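Local coordinates for protein nigerythrin (Desulfovibrio vulgaris subsp. vulgaris, PDB 1YUZ) that shows NADH peroxidase activity in vitro and works as a dimeric rubrerythrin that joins a diiron four-helix bundle to a rubredoxin-like iron centre, at residues Pro8-Phe16 with Val139-Leu147; Glu40-Ala51 with Phe66-Ile77. All coordinates share one frame; numbering follows the deposited sequence.

Contact 1 of 2, residues Pro8-Phe16 with Val139-Leu147; sequences PTVKNATNF and VHVFTRAKL
F16 is inserted between its own loop and helix 136-161, and each part of its ring meets a different group. K146 lies over one face: its CE stands 3.8 Å from the ring centroid, almost on the normal, a CH-pi contact. The opposite face is covered from within the loop by the CA of V10. At the edge, in the ring plane, the methyl CG2 of T143 comes within 3.6 Å of F16 CE2, the two side chains crossing at about a right angle, while L147 CD2 approaches F16 CZ obliquely at 3.8 Å. The other branch of L147, CD1, presses on P8 CG at 3.5 Å, a tight carbon pair.

Bends at chi2 (-89°) and chi4 (-73°) carry the K146 chain across the ring and bring NZ to the carbonyl O of N15, a weak hydrogen bond of 2.9 Å; the stronger partner of this ammonium is the hydroxyl of Y160 from the second subunit. T143 divides its two branches: with CG2 turned to F16, OG1 donates to V139 O one helical turn back and accepts from a water that in turn accepts from V10 N. An irregular N-terminal segment is thus packed along one helix of the ferritin-like four-helix bundle, close to the subunit interface of the rubrerythrin dimer.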
loop_
_atom_site.group_PDB
_atom_site.type_symbol
_atom_site.label_atom_id
_atom_site.label_comp_id
_atom_site.label_asym_id
_atom_site.label_seq_id
_atom_site.Cartn_x
_atom_site.Cartn_y
_atom_site.Cartn_z
ATOM N N PRO B 8 14.831 -0.876 14.286
ATOM C CA PRO B 8 15.094 -1.651 13.074
ATOM C C PRO B 8 16.255 -1.110 12.247
ATOM O O PRO B 8 16.382 0.096 12.038
ATOM C CB PRO B 8 13.759 -1.592 12.332
ATOM C CG PRO B 8 13.182 -0.281 12.779
ATOM C CD PRO B 8 13.488 -0.273 14.247
ATOM N N THR B 9 17.106 -2.022 11.795
ATOM C CA THR B 9 18.261 -1.671 10.980
ATOM C C THR B 9 18.416 -2.757 9.935
ATOM O O THR B 9 17.761 -3.797 10.007
ATOM C CB THR B 9 19.561 -1.639 11.799
ATOM O OG1 THR B 9 19.897 -2.971 12.201
ATOM C CG2 THR B 9 19.403 -0.756 13.024
ATOM N N VAL B 10 19.316 -2.547 8.985
ATOM C CA VAL B 10 19.545 -3.554 7.962
ATOM C C VAL B 10 20.150 -4.800 8.618
ATOM O O VAL B 10 20.098 -5.894 8.058
ATOM C CB VAL B 10 20.507 -3.033 6.871
ATOM C CG1 VAL B 10 21.880 -2.770 7.468
ATOM C CG2 VAL B 10 20.595 -4.034 5.731
ATOM N N LYS B 11 20.707 -4.625 9.815
ATOM C CA LYS B 11 21.336 -5.721 10.552
ATOM C C LYS B 11 20.376 -6.601 11.356
ATOM O O LYS B 11 20.767 -7.660 11.846
ATOM C CB LYS B 11 22.412 -5.170 11.492
ATOM C CG LYS B 11 23.591 -4.525 10.781
ATOM C CD LYS B 11 24.629 -4.018 11.770
ATOM C CE LYS B 11 25.833 -3.431 11.047
ATOM N NZ LYS B 11 26.879 -2.959 11.995
ATOM N N ASN B 12 19.129 -6.168 11.499
ATOM C CA ASN B 12 18.144 -6.944 12.251
ATOM C C ASN B 12 16.749 -6.995 11.640
ATOM O O ASN B 12 15.826 -7.534 12.252
ATOM C CB ASN B 12 18.029 -6.406 13.683
ATOM C CG ASN B 12 17.470 -4.992 13.736
ATOM O OD1 ASN B 12 16.633 -4.611 12.916
ATOM N ND2 ASN B 12 17.915 -4.216 14.715
ATOM N N ALA B 13 16.587 -6.434 10.448
ATOM C CA ALA B 13 15.282 -6.420 9.791
ATOM C C ALA B 13 15.331 -7.205 8.490
ATOM O O ALA B 13 16.387 -7.330 7.874
ATOM C CB ALA B 13 14.855 -4.988 9.523
ATOM N N THR B 14 14.183 -7.720 8.060
ATOM C CA THR B 14 14.138 -8.513 6.838
ATOM C C THR B 14 13.288 -7.953 5.698
ATOM O O THR B 14 12.893 -8.686 4.794
ATOM C CB THR B 14 13.696 -9.962 7.142
ATOM O OG1 THR B 14 12.381 -9.966 7.715
ATOM C CG2 THR B 14 14.674 -10.608 8.120
ATOM N N ASN B 15 13.010 -6.654 5.734
ATOM C CA ASN B 15 12.247 -6.034 4.656
ATOM C C ASN B 15 13.082 -4.947 3.983
ATOM O O ASN B 15 12.569 -3.910 3.568
ATOM C CB ASN B 15 10.909 -5.468 5.168
ATOM C CG ASN B 15 11.074 -4.445 6.276
ATOM O OD1 ASN B 15 12.167 -4.248 6.811
ATOM N ND2 ASN B 15 9.971 -3.792 6.637
ATOM N N PHE B 16 14.382 -5.204 3.859
ATOM C CA PHE B 16 15.288 -4.247 3.239
ATOM C C PHE B 16 15.746 -4.633 1.842
ATOM O O PHE B 16 16.633 -3.999 1.277
ATOM C CB PHE B 16 16.514 -4.025 4.130
ATOM C CG PHE B 16 16.277 -3.053 5.247
ATOM C CD1 PHE B 16 15.392 -3.357 6.278
ATOM C CD2 PHE B 16 16.927 -1.825 5.262
ATOM C CE1 PHE B 16 15.159 -2.447 7.307
ATOM C CE2 PHE B 16 16.702 -0.905 6.286
ATOM C CZ PHE B 16 15.816 -1.219 7.310
ATOM N N VAL B 139 24.053 4.826 5.385
ATOM C CA VAL B 139 23.224 3.653 5.621
ATOM C C VAL B 139 22.175 4.011 6.672
ATOM O O VAL B 139 21.001 3.673 6.530
ATOM C CB VAL B 139 24.066 2.456 6.124
ATOM C CG1 VAL B 139 23.154 1.357 6.651
ATOM C CG2 VAL B 139 24.934 1.916 4.988
ATOM N N HIS B 140 22.601 4.711 7.717
ATOM C CA HIS B 140 21.691 5.110 8.785
ATOM C C HIS B 140 20.585 6.022 8.267
ATOM O O HIS B 140 19.401 5.772 8.499
ATOM C CB HIS B 140 22.466 5.833 9.889
ATOM C CG HIS B 140 21.594 6.438 10.945
ATOM N ND1 HIS B 140 20.943 5.684 11.897
ATOM C CD2 HIS B 140 21.253 7.726 11.186
ATOM C CE1 HIS B 140 20.241 6.482 12.682
ATOM N NE2 HIS B 140 20.411 7.725 12.272
ATOM N N VAL B 141 20.970 7.081 7.567
ATOM C CA VAL B 141 19.993 8.022 7.040
ATOM C C VAL B 141 19.023 7.375 6.053
ATOM O O VAL B 141 17.811 7.549 6.165
ATOM C CB VAL B 141 20.697 9.223 6.370
ATOM C CG1 VAL B 141 19.685 10.070 5.613
ATOM C CG2 VAL B 141 21.396 10.065 7.435
ATOM N N PHE B 142 19.551 6.620 5.095
ATOM C CA PHE B 142 18.710 5.958 4.103
ATOM C C PHE B 142 17.783 4.938 4.761
ATOM O O PHE B 142 16.652 4.743 4.322
ATOM C CB PHE B 142 19.577 5.263 3.052
ATOM C CG PHE B 142 20.235 6.199 2.075
ATOM C CD1 PHE B 142 21.484 5.892 1.546
ATOM C CD2 PHE B 142 19.592 7.357 1.637
ATOM C CE1 PHE B 142 22.083 6.714 0.596
ATOM C CE2 PHE B 142 20.184 8.188 0.686
ATOM C CZ PHE B 142 21.434 7.864 0.162
ATOM N N THR B 143 18.275 4.276 5.801
ATOM C CA THR B 143 17.484 3.289 6.524
ATOM C C THR B 143 16.298 3.954 7.211
ATOM O O THR B 143 15.165 3.474 7.118
ATOM C CB THR B 143 18.334 2.565 7.588
ATOM O OG1 THR B 143 19.241 1.669 6.938
ATOM C CG2 THR B 143 17.454 1.779 8.549
ATOM N N ARG B 144 16.555 5.057 7.910
ATOM C CA ARG B 144 15.488 5.768 8.599
ATOM C C ARG B 144 14.409 6.206 7.615
ATOM O O ARG B 144 13.219 6.022 7.867
ATOM C CB ARG B 144 16.039 6.985 9.353
ATOM C CG ARG B 144 16.792 6.641 10.634
ATOM C CD ARG B 144 16.539 7.682 11.728
ATOM N NE ARG B 144 17.166 7.324 13.000
ATOM C CZ ARG B 144 16.934 6.191 13.655
ATOM N NH1 ARG B 144 16.088 5.300 13.157
ATOM N NH2 ARG B 144 17.551 5.941 14.800
ATOM N N ALA B 145 14.824 6.780 6.489
ATOM C CA ALA B 145 13.869 7.227 5.480
ATOM C C ALA B 145 13.077 6.037 4.941
ATOM O O ALA B 145 11.848 6.078 4.882
ATOM C CB ALA B 145 14.598 7.939 4.333
ATOM N N LYS B 146 13.790 4.979 4.562
ATOM C CA LYS B 146 13.184 3.768 4.015
ATOM C C LYS B 146 12.084 3.207 4.909
ATOM O O LYS B 146 11.006 2.844 4.429
ATOM C CB LYS B 146 14.277 2.714 3.784
ATOM C CG LYS B 146 13.803 1.345 3.295
ATOM C CD LYS B 146 13.477 0.410 4.451
ATOM C CE LYS B 146 13.194 -1.009 3.976
ATOM N NZ LYS B 146 11.877 -1.137 3.290
ATOM N N LEU B 147 12.353 3.140 6.207
ATOM C CA LEU B 147 11.388 2.607 7.161
ATOM C C LEU B 147 10.126 3.452 7.244
ATOM O O LEU B 147 9.022 2.922 7.366
ATOM C CB LEU B 147 12.025 2.501 8.544
ATOM C CG LEU B 147 13.104 1.420 8.652
ATOM C CD1 LEU B 147 13.889 1.612 9.936
ATOM C CD2 LEU B 147 12.468 0.043 8.599
HETATM O O HOH W 1 15.857 2.628 12.931
HETATM O O HOH W 2 20.411 0.130 8.917
#

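Contact 2 of 2, residues Glu40-Ala51 with Phe66-Ile77; sequences ETGAHAKYTAFA and FEATAAAELIHI. With FE (Fe (III) ion), chain F; FE2 (Fe (II) ion), chain G.
Metal coordination joins E40 and E73. E40 chelates the iron(III) ion through both oxygens, at 2.1 Å from OE1 and 2.3 Å from OE2, whereas E73 bridges, giving OE1 to the iron(III) ion and OE2 to the iron(II) ion at 2.0 Å. A bend at chi2 (-49°) folds the E73 chain so that its carboxylate spans the irons. The two side chains cross at about a right angle; E40 OE1 and E73 OE1 both bind the iron(III) ion, which probably offsets the repulsion expected of so close a pair. A water also spans the two metals. E118 and E149 complete the protein ligands of the iron(III) ion; E115, E149 and H152 serve the iron(II) ion.

Hydrogen bonding forms a second shell. H76 ND1 donates to E40 OE2 at 3.2 Å, arriving from above the carboxylate plane, and more weakly to E73 OE1; Y123 also bonds E40 OE2. Y47 OH reaches E115, so one tyrosine helps position a ligand from another helix.

These are neighbouring antiparallel helices of a ferritin-like diiron bundle, their axes 8.2 Å apart and at 166° between directions. Such close approach suits the small A70, whose CB meets Y47 CB and lies off-centre over the H44 ring.

Packing of side chains takes up the rest of the contact. Y47 is a knob in the hole made by F66, T69, A70 and E73, its ring edge turned to E73 OE2 and CE1 against T69 CG2. Farther from the irons, F50 CB sits over the centre of the F66 ring, 3.5 Å from its centroid, while the F50 ring points its edge at the same face in an offset edge-to-face pair, planes at 66°. At the iron end, I77 CG1 packs on E40 CB at 3.5 Å.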
loop_
_atom_site.group_PDB
_atom_site.type_symbol
_atom_site.label_atom_id
_atom_site.label_comp_id
_atom_site.label_asym_id
_atom_site.label_seq_id
_atom_site.Cartn_x
_atom_site.Cartn_y
_atom_site.Cartn_z
ATOM N N GLU B 40 12.792 13.538 -2.811
ATOM C CA GLU B 40 11.993 13.945 -1.663
ATOM C C GLU B 40 11.470 15.362 -1.817
ATOM O O GLU B 40 10.406 15.694 -1.304
ATOM C CB GLU B 40 12.814 13.813 -0.381
ATOM C CG GLU B 40 13.255 12.376 -0.101
ATOM C CD GLU B 40 12.091 11.446 0.232
ATOM O OE1 GLU B 40 10.999 11.585 -0.367
ATOM O OE2 GLU B 40 12.274 10.566 1.093
ATOM N N THR B 41 12.220 16.197 -2.528
ATOM C CA THR B 41 11.792 17.565 -2.758
ATOM C C THR B 41 10.552 17.496 -3.645
ATOM O O THR B 41 9.598 18.245 -3.457
ATOM C CB THR B 41 12.916 18.376 -3.430
ATOM O OG1 THR B 41 14.062 18.385 -2.565
ATOM C CG2 THR B 41 12.479 19.812 -3.670
ATOM N N GLY B 42 10.563 16.570 -4.598
ATOM C CA GLY B 42 9.413 16.399 -5.465
ATOM C C GLY B 42 8.244 15.834 -4.673
ATOM O O GLY B 42 7.103 16.256 -4.844
ATOM N N ALA B 43 8.526 14.871 -3.798
ATOM C CA ALA B 43 7.485 14.261 -2.976
ATOM C C ALA B 43 6.830 15.306 -2.082
ATOM O O ALA B 43 5.611 15.319 -1.913
ATOM C CB ALA B 43 8.076 13.143 -2.126
ATOM N N HIS B 44 7.642 16.181 -1.501
ATOM C CA HIS B 44 7.109 17.216 -0.632
ATOM C C HIS B 44 6.165 18.119 -1.408
ATOM O O HIS B 44 5.079 18.451 -0.934
ATOM C CB HIS B 44 8.238 18.049 -0.028
ATOM C CG HIS B 44 7.760 19.077 0.946
ATOM N ND1 HIS B 44 7.272 20.306 0.557
ATOM C CD2 HIS B 44 7.645 19.036 2.293
ATOM C CE1 HIS B 44 6.879 20.978 1.626
ATOM N NE2 HIS B 44 7.095 20.229 2.692
ATOM N N ALA B 45 6.582 18.517 -2.603
ATOM C CA ALA B 45 5.753 19.379 -3.433
ATOM C C ALA B 45 4.462 18.660 -3.810
ATOM O O ALA B 45 3.385 19.254 -3.820
ATOM C CB ALA B 45 6.516 19.788 -4.686
ATOM N N LYS B 46 4.566 17.374 -4.112
ATOM C CA LYS B 46 3.391 16.603 -4.485
ATOM C C LYS B 46 2.394 16.484 -3.335
ATOM O O LYS B 46 1.203 16.737 -3.507
ATOM C CB LYS B 46 3.799 15.207 -4.956
ATOM C CG LYS B 46 2.646 14.442 -5.573
ATOM C CD LYS B 46 3.079 13.132 -6.198
ATOM C CE LYS B 46 3.386 12.082 -5.153
ATOM N NZ LYS B 46 3.595 10.750 -5.795
ATOM N N TYR B 47 2.880 16.105 -2.159
ATOM C CA TYR B 47 2.013 15.945 -1.003
ATOM C C TYR B 47 1.402 17.258 -0.558
ATOM O O TYR B 47 0.275 17.291 -0.062
ATOM C CB TYR B 47 2.797 15.303 0.134
ATOM C CG TYR B 47 3.218 13.888 -0.186
ATOM C CD1 TYR B 47 4.185 13.242 0.578
ATOM C CD2 TYR B 47 2.644 13.191 -1.256
ATOM C CE1 TYR B 47 4.571 11.937 0.287
ATOM C CE2 TYR B 47 3.023 11.887 -1.554
ATOM C CZ TYR B 47 3.985 11.269 -0.778
ATOM O OH TYR B 47 4.368 9.981 -1.064
ATOM N N THR B 48 2.146 18.342 -0.734
ATOM C CA THR B 48 1.648 19.657 -0.371
ATOM C C THR B 48 0.487 20.006 -1.306
ATOM O O THR B 48 -0.541 20.527 -0.869
ATOM C CB THR B 48 2.768 20.702 -0.482
ATOM O OG1 THR B 48 3.778 20.398 0.488
ATOM C CG2 THR B 48 2.233 22.107 -0.228
ATOM N N ALA B 49 0.643 19.700 -2.591
ATOM C CA ALA B 49 -0.424 19.968 -3.549
ATOM C C ALA B 49 -1.612 19.046 -3.249
ATOM O O ALA B 49 -2.768 19.468 -3.304
ATOM C CB ALA B 49 0.076 19.746 -4.969
ATOM N N PHE B 50 -1.327 17.786 -2.933
ATOM C CA PHE B 50 -2.386 16.831 -2.617
ATOM C C PHE B 50 -3.179 17.277 -1.385
ATOM O O PHE B 50 -4.397 17.115 -1.328
ATOM C CB PHE B 50 -1.796 15.443 -2.355
ATOM C CG PHE B 50 -1.335 14.717 -3.596
ATOM C CD1 PHE B 50 -0.767 13.454 -3.485
ATOM C CD2 PHE B 50 -1.485 15.272 -4.866
ATOM C CE1 PHE B 50 -0.356 12.749 -4.613
ATOM C CE2 PHE B 50 -1.075 14.567 -6.002
ATOM C CZ PHE B 50 -0.510 13.305 -5.872
ATOM N N ALA B 51 -2.484 17.836 -0.397
ATOM C CA ALA B 51 -3.140 18.302 0.824
ATOM C C ALA B 51 -4.097 19.445 0.517
ATOM O O ALA B 51 -5.234 19.460 0.984
ATOM C CB ALA B 51 -2.100 18.757 1.836
ATOM N N PHE B 66 -1.636 14.162 4.327
ATOM C CA PHE B 66 -0.706 14.607 3.292
ATOM C C PHE B 66 0.251 15.653 3.855
ATOM O O PHE B 66 1.431 15.670 3.514
ATOM C CB PHE B 66 -1.464 15.190 2.093
ATOM C CG PHE B 66 -2.010 14.151 1.148
ATOM C CD1 PHE B 66 -3.345 14.180 0.756
ATOM C CD2 PHE B 66 -1.181 13.164 0.620
ATOM C CE1 PHE B 66 -3.845 13.243 -0.147
ATOM C CE2 PHE B 66 -1.676 12.224 -0.285
ATOM C CZ PHE B 66 -3.007 12.268 -0.665
ATOM N N GLU B 67 -0.255 16.522 4.725
ATOM C CA GLU B 67 0.580 17.555 5.323
ATOM C C GLU B 67 1.610 16.933 6.259
ATOM O O GLU B 67 2.772 17.340 6.271
ATOM C CB GLU B 67 -0.300 18.567 6.059
ATOM C CG GLU B 67 -1.196 19.328 5.098
ATOM C CD GLU B 67 -2.318 20.091 5.776
ATOM O OE1 GLU B 67 -2.597 19.842 6.967
ATOM O OE2 GLU B 67 -2.940 20.935 5.095
ATOM N N ALA B 68 1.191 15.934 7.027
ATOM C CA ALA B 68 2.100 15.258 7.939
ATOM C C ALA B 68 3.169 14.522 7.138
ATOM O O ALA B 68 4.345 14.548 7.489
ATOM C CB ALA B 68 1.331 14.274 8.814
ATOM N N THR B 69 2.763 13.877 6.049
ATOM C CA THR B 69 3.720 13.133 5.240
ATOM C C THR B 69 4.683 14.070 4.511
ATOM O O THR B 69 5.861 13.754 4.354
ATOM C CB THR B 69 3.007 12.197 4.250
ATOM O OG1 THR B 69 2.008 11.442 4.953
ATOM C CG2 THR B 69 4.001 11.214 3.653
ATOM N N ALA B 70 4.195 15.226 4.075
ATOM C CA ALA B 70 5.072 16.187 3.420
ATOM C C ALA B 70 6.129 16.589 4.447
ATOM O O ALA B 70 7.318 16.661 4.139
ATOM C CB ALA B 70 4.285 17.409 2.975
ATOM N N ALA B 71 5.692 16.833 5.680
ATOM C CA ALA B 71 6.613 17.221 6.738
ATOM C C ALA B 71 7.635 16.111 6.972
ATOM O O ALA B 71 8.807 16.381 7.241
ATOM C CB ALA B 71 5.842 17.521 8.014
ATOM N N ALA B 72 7.192 14.863 6.862
ATOM C CA ALA B 72 8.086 13.724 7.036
ATOM C C ALA B 72 9.163 13.738 5.958
ATOM O O ALA B 72 10.332 13.481 6.235
ATOM C CB ALA B 72 7.299 12.422 6.970
ATOM N N GLU B 73 8.774 14.045 4.725
ATOM C CA GLU B 73 9.746 14.074 3.645
ATOM C C GLU B 73 10.762 15.193 3.877
ATOM O O GLU B 73 11.930 15.066 3.509
ATOM C CB GLU B 73 9.057 14.260 2.290
ATOM C CG GLU B 73 7.930 13.272 1.974
ATOM C CD GLU B 73 8.289 11.814 2.214
ATOM O OE1 GLU B 73 9.468 11.428 2.052
ATOM O OE2 GLU B 73 7.369 11.035 2.544
ATOM N N LEU B 74 10.320 16.282 4.500
ATOM C CA LEU B 74 11.215 17.398 4.781
ATOM C C LEU B 74 12.261 16.965 5.810
ATOM O O LEU B 74 13.403 17.421 5.777
ATOM C CB LEU B 74 10.420 18.599 5.295
ATOM C CG LEU B 74 11.199 19.913 5.382
ATOM C CD1 LEU B 74 11.798 20.252 4.018
ATOM C CD2 LEU B 74 10.271 21.020 5.853
ATOM N N ILE B 75 11.862 16.084 6.723
ATOM C CA ILE B 75 12.774 15.559 7.732
ATOM C C ILE B 75 13.809 14.701 7.006
ATOM O O ILE B 75 14.995 14.758 7.317
ATOM C CB ILE B 75 12.016 14.713 8.788
ATOM C CG1 ILE B 75 11.183 15.643 9.675
ATOM C CG2 ILE B 75 13.001 13.896 9.629
ATOM C CD1 ILE B 75 10.300 14.927 10.664
ATOM N N HIS B 76 13.362 13.914 6.030
ATOM C CA HIS B 76 14.272 13.074 5.259
ATOM C C HIS B 76 15.285 13.951 4.533
ATOM O O HIS B 76 16.482 13.668 4.538
ATOM C CB HIS B 76 13.487 12.233 4.252
ATOM C CG HIS B 76 12.593 11.218 4.891
ATOM N ND1 HIS B 76 11.629 10.525 4.192
ATOM C CD2 HIS B 76 12.511 10.786 6.172
ATOM C CE1 HIS B 76 10.991 9.713 5.014
ATOM N NE2 HIS B 76 11.507 9.852 6.222
ATOM N N ILE B 77 14.803 15.016 3.907
ATOM C CA ILE B 77 15.691 15.928 3.199
ATOM C C ILE B 77 16.733 16.488 4.162
ATOM O O ILE B 77 17.916 16.565 3.830
ATOM C CB ILE B 77 14.900 17.086 2.568
ATOM C CG1 ILE B 77 14.051 16.548 1.413
ATOM C CG2 ILE B 77 15.855 18.176 2.091
ATOM C CD1 ILE B 77 13.045 17.531 0.882
HETATM FE FE FE F . 10.088 9.955 0.562
HETATM FE FE FE2 G . 7.264 9.029 2.349
HETATM O O HOH W 3 8.194 9.489 0.340
#

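In the fold
Contact 2 is nested within the chain loop that contact 1 closes, and their centres lie 20 Å apart. The two nevertheless touch: A145 CA, on helix 136-161, packs 3.6 Å from H76 NE2, the imidazole that bonds an iron ligand through its other nitrogen. Helix 136-161 faces the N-terminal segment at 8-16 and, through E149 and H152, supplies ligands to the diiron site to which 40-51 and 66-77 contribute E40 and E73. From contact 1, the K146 side chain is about 10 Å from the iron(II) ion, and that of L147 about 9 Å from the iron(III) ion of the rubredoxin-like centre, consistent with this helix running close to both kinds of iron site.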